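Local coordinates for protein alpha-L-rhamnosidase (Aspergillus terreus, PDB 6GSZ) that probably hydrolyses terminal non-reducing alpha-L-rhamnose residues from alpha-L-rhamnosides, at residues Asp126-Pro131 with Gly218-Tyr223; Ser210-Tyr215 with Glu262-Glu267; Arg130-Arg135 with Asp225-Leu230. One frame throughout, in Å; residues are numbered along the deposited sequence. Where two conformers were deposited one is given.

Contact 1: Asp126-Pro131 with Gly218-Tyr223. With MAN (alpha-D-mannopyranose), chain B.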
loop_
_atom_site.group_PDB
_atom_site.type_symbol
_atom_site.label_atom_id
_atom_site.label_comp_id
_atom_site.label_asym_id
_atom_site.label_seq_id
_atom_site.Cartn_x
_atom_site.Cartn_y
_atom_site.Cartn_z
ATOM N N ASP A 126 4.245 -25.690 19.574
ATOM C CA ASP A 126 5.145 -24.631 20.105
ATOM C C ASP A 126 6.329 -24.480 19.146
ATOM O O ASP A 126 7.464 -24.319 19.566
ATOM C CB ASP A 126 5.573 -24.952 21.541
ATOM C CG ASP A 126 4.440 -24.881 22.566
ATOM O OD1 ASP A 126 3.536 -24.015 22.409
ATOM O OD2 ASP A 126 4.465 -25.687 23.536
ATOM N N ALA A 127 6.049 -24.528 17.832
ATOM C CA ALA A 127 7.137 -24.471 16.834
ATOM C C ALA A 127 6.594 -24.063 15.466
ATOM O O ALA A 127 5.407 -24.226 15.184
ATOM C CB ALA A 127 7.900 -25.788 16.754
ATOM N N THR A 128 7.509 -23.633 14.596
ATOM C CA THR A 128 7.144 -23.272 13.253
ATOM C C THR A 128 6.593 -24.480 12.496
ATOM O O THR A 128 6.925 -25.637 12.772
ATOM C CB THR A 128 8.335 -22.624 12.531
ATOM O OG1 THR A 128 7.899 -22.037 11.319
ATOM C CG2 THR A 128 9.461 -23.565 12.179
ATOM N N HIS A 129 5.745 -24.227 11.516
ATOM C CA HIS A 129 5.072 -25.257 10.750
ATOM C C HIS A 129 5.795 -25.510 9.437
ATOM O O HIS A 129 5.884 -24.653 8.554
ATOM C CB HIS A 129 3.617 -24.889 10.492
ATOM C CG HIS A 129 2.844 -24.713 11.744
ATOM N ND1 HIS A 129 2.694 -25.741 12.657
ATOM C CD2 HIS A 129 2.272 -23.642 12.311
ATOM C CE1 HIS A 129 2.001 -25.322 13.693
ATOM N NE2 HIS A 129 1.699 -24.015 13.485
ATOM N N ARG A 130 6.259 -26.733 9.267
ATOM C CA ARG A 130 6.837 -27.147 8.001
ATOM C C ARG A 130 5.748 -27.139 6.924
ATOM O O ARG A 130 4.649 -27.637 7.158
ATOM C CB ARG A 130 7.420 -28.551 8.142
ATOM C CG ARG A 130 8.101 -28.992 6.857
ATOM C CD ARG A 130 9.010 -30.156 7.134
ATOM N NE ARG A 130 9.636 -30.630 5.894
ATOM C CZ ARG A 130 10.317 -31.773 5.842
ATOM N NH1 ARG A 130 10.532 -32.456 6.962
ATOM N NH2 ARG A 130 10.785 -32.203 4.672
ATOM N N PRO A 131 5.976 -26.551 5.731
ATOM C CA PRO A 131 4.934 -26.529 4.713
ATOM C C PRO A 131 4.461 -27.926 4.324
ATOM O O PRO A 131 5.248 -28.920 4.395
ATOM C CB PRO A 131 5.622 -25.814 3.547
ATOM C CG PRO A 131 6.550 -24.867 4.265
ATOM C CD PRO A 131 7.144 -25.730 5.346
ATOM N N GLY A 218 7.181 -12.117 19.674
ATOM C CA GLY A 218 5.963 -12.428 18.933
ATOM C C GLY A 218 5.186 -13.599 19.495
ATOM O O GLY A 218 5.498 -14.132 20.566
ATOM N N LYS A 219 4.157 -13.983 18.749
ATOM C CA LYS A 219 3.273 -15.083 19.084
ATOM C C LYS A 219 2.991 -15.837 17.794
ATOM O O LYS A 219 2.887 -15.247 16.732
ATOM C CB LYS A 219 1.940 -14.594 19.665
ATOM C CG LYS A 219 2.061 -13.812 20.965
ATOM C CD LYS A 219 0.730 -13.326 21.544
ATOM C CE LYS A 219 0.913 -12.586 22.855
ATOM N NZ LYS A 219 -0.202 -11.641 23.102
ATOM N N ARG A 220 2.907 -17.169 17.894
ATOM C CA ARG A 220 2.543 -17.960 16.750
ATOM C C ARG A 220 1.128 -18.515 16.924
ATOM O O ARG A 220 0.491 -18.364 17.987
ATOM C CB ARG A 220 3.563 -19.041 16.421
ATOM C CG ARG A 220 3.684 -20.112 17.478
ATOM C CD ARG A 220 4.585 -21.297 17.063
ATOM N NE ARG A 220 6.007 -20.957 17.156
ATOM C CZ ARG A 220 6.759 -20.479 16.177
ATOM N NH1 ARG A 220 6.291 -20.384 14.937
ATOM N NH2 ARG A 220 7.969 -20.043 16.441
ATOM N N ASN A 221 0.632 -19.164 15.858
ATOM C CA ASN A 221 -0.694 -19.808 15.884
ATOM C C ASN A 221 -1.790 -18.813 16.257
ATOM O O ASN A 221 -2.729 -19.145 17.002
ATOM C CB ASN A 221 -0.695 -21.032 16.812
ATOM C CG ASN A 221 0.306 -22.063 16.368
ATOM O OD1 ASN A 221 0.401 -22.328 15.171
ATOM N ND2 ASN A 221 1.010 -22.674 17.327
ATOM N N ILE A 222 -1.704 -17.593 15.688
ATOM C CA ILE A 222 -2.599 -16.528 16.129
ATOM C C ILE A 222 -4.050 -16.823 15.683
ATOM O O ILE A 222 -5.021 -16.627 16.455
ATOM C CB ILE A 222 -2.117 -15.153 15.619
ATOM C CG1 ILE A 222 -0.793 -14.790 16.310
ATOM C CG2 ILE A 222 -3.154 -14.074 15.867
ATOM C CD1 ILE A 222 -0.083 -13.579 15.731
ATOM N N TYR A 223 -4.199 -17.247 14.427
ATOM C CA TYR A 223 -5.518 -17.459 13.828
ATOM C C TYR A 223 -5.944 -18.929 13.843
ATOM O O TYR A 223 -7.133 -19.258 13.769
ATOM C CB TYR A 223 -5.564 -16.916 12.401
ATOM C CG TYR A 223 -5.332 -15.433 12.358
ATOM C CD1 TYR A 223 -6.391 -14.548 12.521
ATOM C CD2 TYR A 223 -4.064 -14.898 12.192
ATOM C CE1 TYR A 223 -6.196 -13.178 12.478
ATOM C CE2 TYR A 223 -3.865 -13.521 12.167
ATOM C CZ TYR A 223 -4.933 -12.659 12.311
ATOM O OH TYR A 223 -4.724 -11.296 12.213
HETATM C C1 MAN B . -1.932 -18.665 23.650
HETATM C C2 MAN B . -0.438 -18.383 23.534
HETATM C C3 MAN B . -0.157 -17.404 22.398
HETATM C C4 MAN B . -0.832 -17.901 21.101
HETATM C C5 MAN B . -2.334 -18.119 21.350
HETATM C C6 MAN B . -3.019 -18.519 20.035
HETATM O O2 MAN B . 0.263 -19.607 23.312
HETATM O O3 MAN B . 1.239 -17.251 22.266
HETATM O O4 MAN B . -0.789 -16.959 20.029
HETATM O O5 MAN B . -2.495 -19.087 22.404
HETATM O O6 MAN B . -2.433 -19.773 19.740
HETATM O O HOH W 1 3.155 -24.613 16.693
HETATM O O HOH W 2 7.213 -18.943 12.724
#

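Contact 2: Ser210-Tyr215 with Glu262-Glu267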
loop_
_atom_site.group_PDB
_atom_site.type_symbol
_atom_site.label_atom_id
_atom_site.label_comp_id
_atom_site.label_asym_id
_atom_site.label_seq_id
_atom_site.Cartn_x
_atom_site.Cartn_y
_atom_site.Cartn_z
ATOM N N SER A 210 -0.636 -18.639 10.945
ATOM C CA SER A 210 -0.078 -19.418 12.059
ATOM C C SER A 210 1.395 -19.119 12.364
ATOM O O SER A 210 1.906 -19.715 13.318
ATOM C CB SER A 210 -0.320 -20.901 11.921
ATOM O OG SER A 210 0.289 -21.400 10.749
ATOM N N GLY A 211 2.101 -18.304 11.579
ATOM C CA GLY A 211 3.465 -18.004 11.852
ATOM C C GLY A 211 3.691 -17.126 13.070
ATOM O O GLY A 211 2.775 -16.559 13.652
ATOM N N ARG A 212 4.963 -16.973 13.428
ATOM C CA ARG A 212 5.377 -16.109 14.539
ATOM C C ARG A 212 5.356 -14.635 14.077
ATOM O O ARG A 212 6.157 -14.255 13.258
ATOM C CB ARG A 212 6.749 -16.504 15.083
ATOM C CG ARG A 212 7.134 -15.788 16.369
ATOM C CD ARG A 212 8.503 -16.251 16.882
ATOM N NE ARG A 212 9.582 -16.005 15.936
ATOM C CZ ARG A 212 10.212 -14.838 15.752
ATOM N NH1 ARG A 212 9.992 -13.833 16.592
ATOM N NH2 ARG A 212 11.106 -14.749 14.762
ATOM N N ILE A 213 4.426 -13.862 14.646
ATOM C CA ILE A 213 4.225 -12.479 14.234
ATOM C C ILE A 213 4.241 -11.623 15.504
ATOM O O ILE A 213 3.695 -11.990 16.540
ATOM C CB ILE A 213 2.935 -12.308 13.394
ATOM C CG1 ILE A 213 2.887 -13.206 12.154
ATOM C CG2 ILE A 213 2.663 -10.864 12.999
ATOM C CD1 ILE A 213 3.968 -12.897 11.142
ATOM N N GLY A 214 4.779 -10.408 15.357
ATOM C CA GLY A 214 4.923 -9.481 16.482
ATOM C C GLY A 214 6.342 -9.354 16.994
ATOM O O GLY A 214 7.149 -10.265 16.821
ATOM N N TYR A 215 6.602 -8.269 17.732
ATOM C CA TYR A 215 7.889 -7.983 18.294
ATOM C C TYR A 215 7.960 -8.556 19.717
ATOM O O TYR A 215 6.991 -9.119 20.237
ATOM C CB TYR A 215 8.168 -6.473 18.241
ATOM C CG TYR A 215 7.036 -5.576 18.645
ATOM C CD1 TYR A 215 6.758 -5.295 19.967
ATOM C CD2 TYR A 215 6.278 -4.935 17.693
ATOM C CE1 TYR A 215 5.714 -4.458 20.339
ATOM C CE2 TYR A 215 5.215 -4.127 18.044
ATOM C CZ TYR A 215 4.962 -3.839 19.368
ATOM O OH TYR A 215 3.930 -3.002 19.702
ATOM N N GLU A 262 9.312 -18.897 7.067
ATOM C CA GLU A 262 8.761 -18.006 8.097
ATOM C C GLU A 262 8.970 -16.573 7.619
ATOM O O GLU A 262 10.014 -16.255 7.099
ATOM C CB GLU A 262 9.490 -18.192 9.428
ATOM C CG GLU A 262 9.510 -19.612 9.919
ATOM C CD GLU A 262 10.285 -19.696 11.202
ATOM O OE1 GLU A 262 9.827 -19.098 12.220
ATOM O OE2 GLU A 262 11.334 -20.429 11.196
ATOM N N ILE A 263 7.946 -15.739 7.842
ATOM C CA ILE A 263 7.967 -14.315 7.458
ATOM C C ILE A 263 9.266 -13.690 7.988
ATOM O O ILE A 263 10.044 -13.055 7.248
ATOM C CB ILE A 263 6.713 -13.575 7.989
ATOM C CG1 ILE A 263 5.402 -14.102 7.384
ATOM C CG2 ILE A 263 6.835 -12.075 7.802
ATOM C CD1 ILE A 263 5.286 -13.997 5.876
ATOM N N TYR A 264 9.472 -13.814 9.316
ATOM C CA TYR A 264 10.612 -13.120 9.952
ATOM C C TYR A 264 11.934 -13.854 9.780
ATOM O O TYR A 264 12.976 -13.280 9.390
ATOM C CB TYR A 264 10.400 -12.855 11.440
ATOM C CG TYR A 264 9.261 -11.928 11.799
ATOM C CD1 TYR A 264 8.705 -11.000 10.911
ATOM C CD2 TYR A 264 8.719 -12.008 13.064
ATOM C CE1 TYR A 264 7.663 -10.178 11.323
ATOM C CE2 TYR A 264 7.702 -11.186 13.487
ATOM C CZ TYR A 264 7.159 -10.251 12.607
ATOM O OH TYR A 264 6.114 -9.477 13.044
ATOM N N ASP A 265 11.950 -15.154 10.099
ATOM C CA ASP A 265 13.246 -15.816 10.181
ATOM C C ASP A 265 13.812 -16.292 8.840
ATOM O O ASP A 265 15.024 -16.404 8.718
ATOM C CB ASP A 265 13.254 -16.929 11.221
ATOM C CG ASP A 265 13.329 -16.438 12.666
ATOM O OD1 ASP A 265 13.628 -15.221 12.891
ATOM O OD2 ASP A 265 13.039 -17.270 13.584
ATOM N N GLY A 266 12.969 -16.537 7.839
ATOM C CA GLY A 266 13.394 -16.950 6.526
ATOM C C GLY A 266 13.021 -18.402 6.237
ATOM O O GLY A 266 12.196 -19.008 6.903
ATOM N N GLU A 267 13.647 -18.929 5.201
ATOM C CA GLU A 267 13.303 -20.239 4.639
ATOM C C GLU A 267 14.543 -21.147 4.617
ATOM O O GLU A 267 15.617 -20.728 4.142
ATOM C CB GLU A 267 12.775 -20.114 3.210
ATOM C CG GLU A 267 12.518 -21.463 2.569
ATOM C CD GLU A 267 11.631 -21.443 1.335
ATOM O OE1 GLU A 267 10.563 -20.748 1.396
ATOM O OE2 GLU A 267 12.069 -22.015 0.293
HETATM O O HOH W 3 7.599 -15.281 11.235
HETATM O O HOH W 4 10.074 -16.241 12.182
HETATM O O HOH W 2 7.213 -18.943 12.724
HETATM O O HOH W 5 10.078 -18.707 14.897
#

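Contact 3: Arg130-Arg135 with Asp225-Leu230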
loop_
_atom_site.group_PDB
_atom_site.type_symbol
_atom_site.label_atom_id
_atom_site.label_comp_id
_atom_site.label_asym_id
_atom_site.label_seq_id
_atom_site.Cartn_x
_atom_site.Cartn_y
_atom_site.Cartn_z
ATOM N N ARG A 130 6.259 -26.733 9.267
ATOM C CA ARG A 130 6.837 -27.147 8.001
ATOM C C ARG A 130 5.748 -27.139 6.924
ATOM O O ARG A 130 4.649 -27.637 7.158
ATOM C CB ARG A 130 7.420 -28.551 8.142
ATOM C CG ARG A 130 8.101 -28.992 6.857
ATOM C CD ARG A 130 9.010 -30.156 7.134
ATOM N NE ARG A 130 9.636 -30.630 5.894
ATOM C CZ ARG A 130 10.317 -31.773 5.842
ATOM N NH1 ARG A 130 10.532 -32.456 6.962
ATOM N NH2 ARG A 130 10.785 -32.203 4.672
ATOM N N PRO A 131 5.976 -26.551 5.731
ATOM C CA PRO A 131 4.934 -26.529 4.713
ATOM C C PRO A 131 4.461 -27.926 4.324
ATOM O O PRO A 131 5.248 -28.920 4.395
ATOM C CB PRO A 131 5.622 -25.814 3.547
ATOM C CG PRO A 131 6.550 -24.867 4.265
ATOM C CD PRO A 131 7.144 -25.730 5.346
ATOM N N ILE A 132 3.201 -28.019 3.920
ATOM C CA ILE A 132 2.570 -29.252 3.521
ATOM C C ILE A 132 2.201 -29.190 2.044
ATOM O O ILE A 132 1.641 -28.165 1.598
ATOM C CB ILE A 132 1.333 -29.536 4.381
ATOM C CG1 ILE A 132 1.726 -29.702 5.851
ATOM C CG2 ILE A 132 0.540 -30.680 3.792
ATOM C CD1 ILE A 132 2.492 -30.929 6.158
ATOM N N GLN A 133 2.526 -30.230 1.286
ATOM C CA GLN A 133 2.101 -30.453 -0.056
ATOM C C GLN A 133 0.789 -31.227 -0.024
ATOM O O GLN A 133 0.707 -32.251 0.639
ATOM C CB GLN A 133 3.160 -31.205 -0.859
ATOM C CG GLN A 133 4.491 -30.460 -0.988
ATOM C CD GLN A 133 5.599 -31.272 -1.619
ATOM O OE1 GLN A 133 6.483 -30.736 -2.254
ATOM N NE2 GLN A 133 5.635 -32.582 -1.375
ATOM N N PHE A 134 -0.190 -30.792 -0.806
ATOM C CA PHE A 134 -1.471 -31.427 -0.964
ATOM C C PHE A 134 -1.646 -31.764 -2.435
ATOM O O PHE A 134 -1.308 -30.957 -3.287
ATOM C CB PHE A 134 -2.596 -30.470 -0.590
ATOM C CG PHE A 134 -2.658 -30.080 0.864
ATOM C CD1 PHE A 134 -3.416 -30.807 1.764
ATOM C CD2 PHE A 134 -2.006 -28.949 1.338
ATOM C CE1 PHE A 134 -3.472 -30.466 3.111
ATOM C CE2 PHE A 134 -2.059 -28.597 2.686
ATOM C CZ PHE A 134 -2.818 -29.339 3.570
ATOM N N ARG A 135 -2.160 -32.969 -2.739
ATOM C CA ARG A 135 -2.333 -33.300 -4.128
ATOM C C ARG A 135 -3.623 -34.100 -4.367
ATOM O O ARG A 135 -4.134 -34.802 -3.506
ATOM C CB ARG A 135 -1.138 -34.076 -4.695
ATOM C CG ARG A 135 -1.069 -35.546 -4.316
ATOM C CD ARG A 135 0.208 -36.218 -4.819
ATOM N NE ARG A 135 0.424 -36.102 -6.244
ATOM C CZ ARG A 135 -0.125 -36.840 -7.197
ATOM N NH1 ARG A 135 -0.879 -37.897 -6.879
ATOM N NH2 ARG A 135 0.145 -36.539 -8.470
ATOM N N ASP A 225 -3.709 -23.195 14.359
ATOM C CA ASP A 225 -2.429 -23.856 14.619
ATOM C C ASP A 225 -2.123 -24.912 13.577
ATOM O O ASP A 225 -1.153 -25.676 13.785
ATOM C CB ASP A 225 -2.388 -24.477 16.013
ATOM C CG ASP A 225 -3.329 -25.632 16.259
ATOM O OD1 ASP A 225 -4.094 -26.004 15.361
ATOM O OD2 ASP A 225 -3.198 -26.208 17.352
ATOM N N THR A 226 -2.914 -25.013 12.509
ATOM C CA THR A 226 -2.828 -26.117 11.539
ATOM C C THR A 226 -2.884 -25.562 10.100
ATOM O O THR A 226 -3.760 -24.756 9.771
ATOM C CB THR A 226 -3.925 -27.155 11.791
ATOM O OG1 THR A 226 -3.797 -27.642 13.127
ATOM C CG2 THR A 226 -3.808 -28.328 10.829
ATOM N N LEU A 227 -1.915 -25.923 9.237
ATOM C CA LEU A 227 -1.958 -25.496 7.847
ATOM C C LEU A 227 -3.172 -26.114 7.144
ATOM O O LEU A 227 -3.460 -27.281 7.304
ATOM C CB LEU A 227 -0.691 -25.925 7.112
ATOM C CG LEU A 227 0.611 -25.402 7.688
ATOM C CD1 LEU A 227 1.811 -25.850 6.877
ATOM C CD2 LEU A 227 0.602 -23.921 7.813
ATOM N N GLY A 228 -3.907 -25.295 6.388
ATOM C CA GLY A 228 -5.113 -25.722 5.725
ATOM C C GLY A 228 -5.249 -25.188 4.311
ATOM O O GLY A 228 -4.724 -24.113 4.010
ATOM N N LEU A 229 -5.981 -25.923 3.477
ATOM C CA LEU A 229 -6.190 -25.568 2.061
ATOM C C LEU A 229 -7.697 -25.631 1.772
ATOM O O LEU A 229 -8.372 -26.591 2.120
ATOM C CB LEU A 229 -5.494 -26.619 1.183
ATOM C CG LEU A 229 -5.766 -26.519 -0.316
ATOM C CD1 LEU A 229 -5.246 -25.215 -0.887
ATOM C CD2 LEU A 229 -5.219 -27.712 -1.048
ATOM N N LEU A 230 -8.219 -24.603 1.088
ATOM C CA LEU A 230 -9.560 -24.662 0.502
ATOM C C LEU A 230 -9.409 -24.434 -1.001
ATOM O O LEU A 230 -8.851 -23.389 -1.409
ATOM C CB LEU A 230 -10.431 -23.564 1.118
ATOM C CG LEU A 230 -11.867 -23.478 0.557
ATOM C CD1 LEU A 230 -12.660 -24.758 0.885
ATOM C CD2 LEU A 230 -12.582 -22.241 1.087
#

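Contact 1: Asp126-Pro131 with Gly218-Tyr223
T128 and R220 bring their CA atoms nearest, 7.8 Å apart, between two irregular loops, so side chains and water must span the gap. One direct hydrogen bond does so: H129 NE2 donates to N221 OD1 at 2.7 Å, with an almost straight N-H...O angle of 173°. The acceptor lies in the imidazole plane, and the N-H meets a lone pair in the amide's own carbonyl plane, although the ring and amide planes are turned 42° apart. A127 O sits over the centre of one face of the same ring. The amide's other branch is used too, since N221 ND2 donates to water 1 at 3.0 Å, and that water also accepts from A127 N.

R220 works by stacking. Its CG is tucked between the backbone N and the carbonyl carbon (chi1 66°), and a bend at chi3 then lays one guanidinium face over the A127-T128 peptide bond, with A127 C 3.4 Å above the plane. NH1 and T128 N are both donors and do not bond. R220 NH1 instead donates to water 2 at 2.8 Å, in the guanidinium plane, and water 2 donates only weakly to T128 OG1, whose stronger partner is E206. The backbone of this loop serves the attached glycan: R220 O accepts from mannose O4 at 2.8 Å, and N221 O accepts from mannose O6 at 2.8 Å. Asparagine suits this turn, because it tolerates the left-handed backbone conformation that N221 adopts.

On the far side of the imidazole, ND1 is hydrogen-bonded to E124 OE1. With an acceptor at each nitrogen, and a carboxylate at one of them, H129 may well carry both protons and a positive charge, which would strengthen its hold on the N221 carbonyl.

Contact 2: Ser210-Tyr215 with Glu262-Glu267
Y264 and G214 make the direct, uncharged hydrogen bond of this contact: G214 N donates to Y264 OH at 2.8 Å, with an angle of 163°. The phenol also bonds to E466 O, in the chain segment that lines the glucose-binding pocket, so the hydroxyl bridges two loops. Glycine fits at 214 because its positive phi would press a CB against the preceding carbonyl oxygen.

The charged pair is R212 with D265. R212 NH2 forms a salt bridge to D265 OD1 at 3.2 Å and a weak, bent hydrogen bond to D265 OD2. Both groups have firmer partners, Q372 O for NH2 and K374 N for OD1. R212 gets there by extending from CG, anti to its own N (chi1 -171°), and then folding at chi3.

D265 and Y264 belong to the three-residue connection of a beta hairpin joining strands 258-262 and 266-270. E262 and G266 close it with reciprocal backbone bonds, and the tyrosine side chain projects from this bend toward the 210-215 loop.

Packing accompanies these bonds. Y264 CD2 lies over one face of the R212 guanidinium, the two planes 63° apart, and is 3.4 Å from R212 O. I213 crosses the tyrosine at about a right angle, its CG2 3.7 Å from Y264 OH.

Water does much of the rest. E262 OE1 accepts from three molecules: water 2 also takes R212 N, water 5 takes R212 NE at 2.9 Å, and water 4 weakly takes R212 NH2 and D265 N. E262 OE1 is 4.8 Å from R212 NE, so the two opposite charges are bridged by water rather than in contact. Water 3 donates to R212 O at 2.7 Å and accepts from Y264 N.

Contact 3: Arg130-Arg135 with Asp225-Leu230
F134 is sandwiched by aliphatic groups. Over one face comes L229 CB in a CH-pi contact, 4.3 Å from the ring centroid and 13° off the normal; over the opposite face lies I132 CG2, 3.5 Å above the plane and toward the rim. At the edge, near the ring plane, stands L227 O, 4.3 Å from F134 CZ. F134 and L229 lie alongside one another pointing opposite ways, which brings L229 CD2 to 3.8 Å from F134 CB. L227 reaches across with CD1, touching R130 O at 3.4 Å and I132 CG1 at 4.0 Å. Its CG is anti to the carbonyl carbon (chi1 -59°), and the extended branch beyond it carries CD1 over the R130-I132 backbone, where strand 132-140 begins. No hydrogen bond crosses; phenylalanine offers flat faces to I132 and L229, and leucine a branch long enough to reach R130.

The two segments run in similar directions, 20° apart, but belong to different sheets packed face to face in a beta sandwich. Strand 132-140 pairs with strand 196-205, and strand 228-237 with strand 144-154. I117 of strand 116-119 touches both F134 and L229, while V204 of strand 196-205 backs F134 and L227.

Along the chain, 126-131 overlaps 130-135 at R130 and P131, followed by 210-215, 218-223 and 225-230, with 262-267 last. Contacts 1 and 3 therefore start from one stretch, and their centres lie about 13 Å apart. Contacts 1 and 2, centres about 8 Å apart, are tied by backbone pairing between S210 and N221 and between I213 and K219, and share water 2. Contacts 2 and 3, centres about 17 Å apart, touch at S210 and L227. Contact 3 lies between the sandwich's sheets, contact 1 includes the surface loop that touches a glycan, and contact 2 joins that loop to the hairpin of a separate eight-stranded sheet, linking neighbouring beta regions.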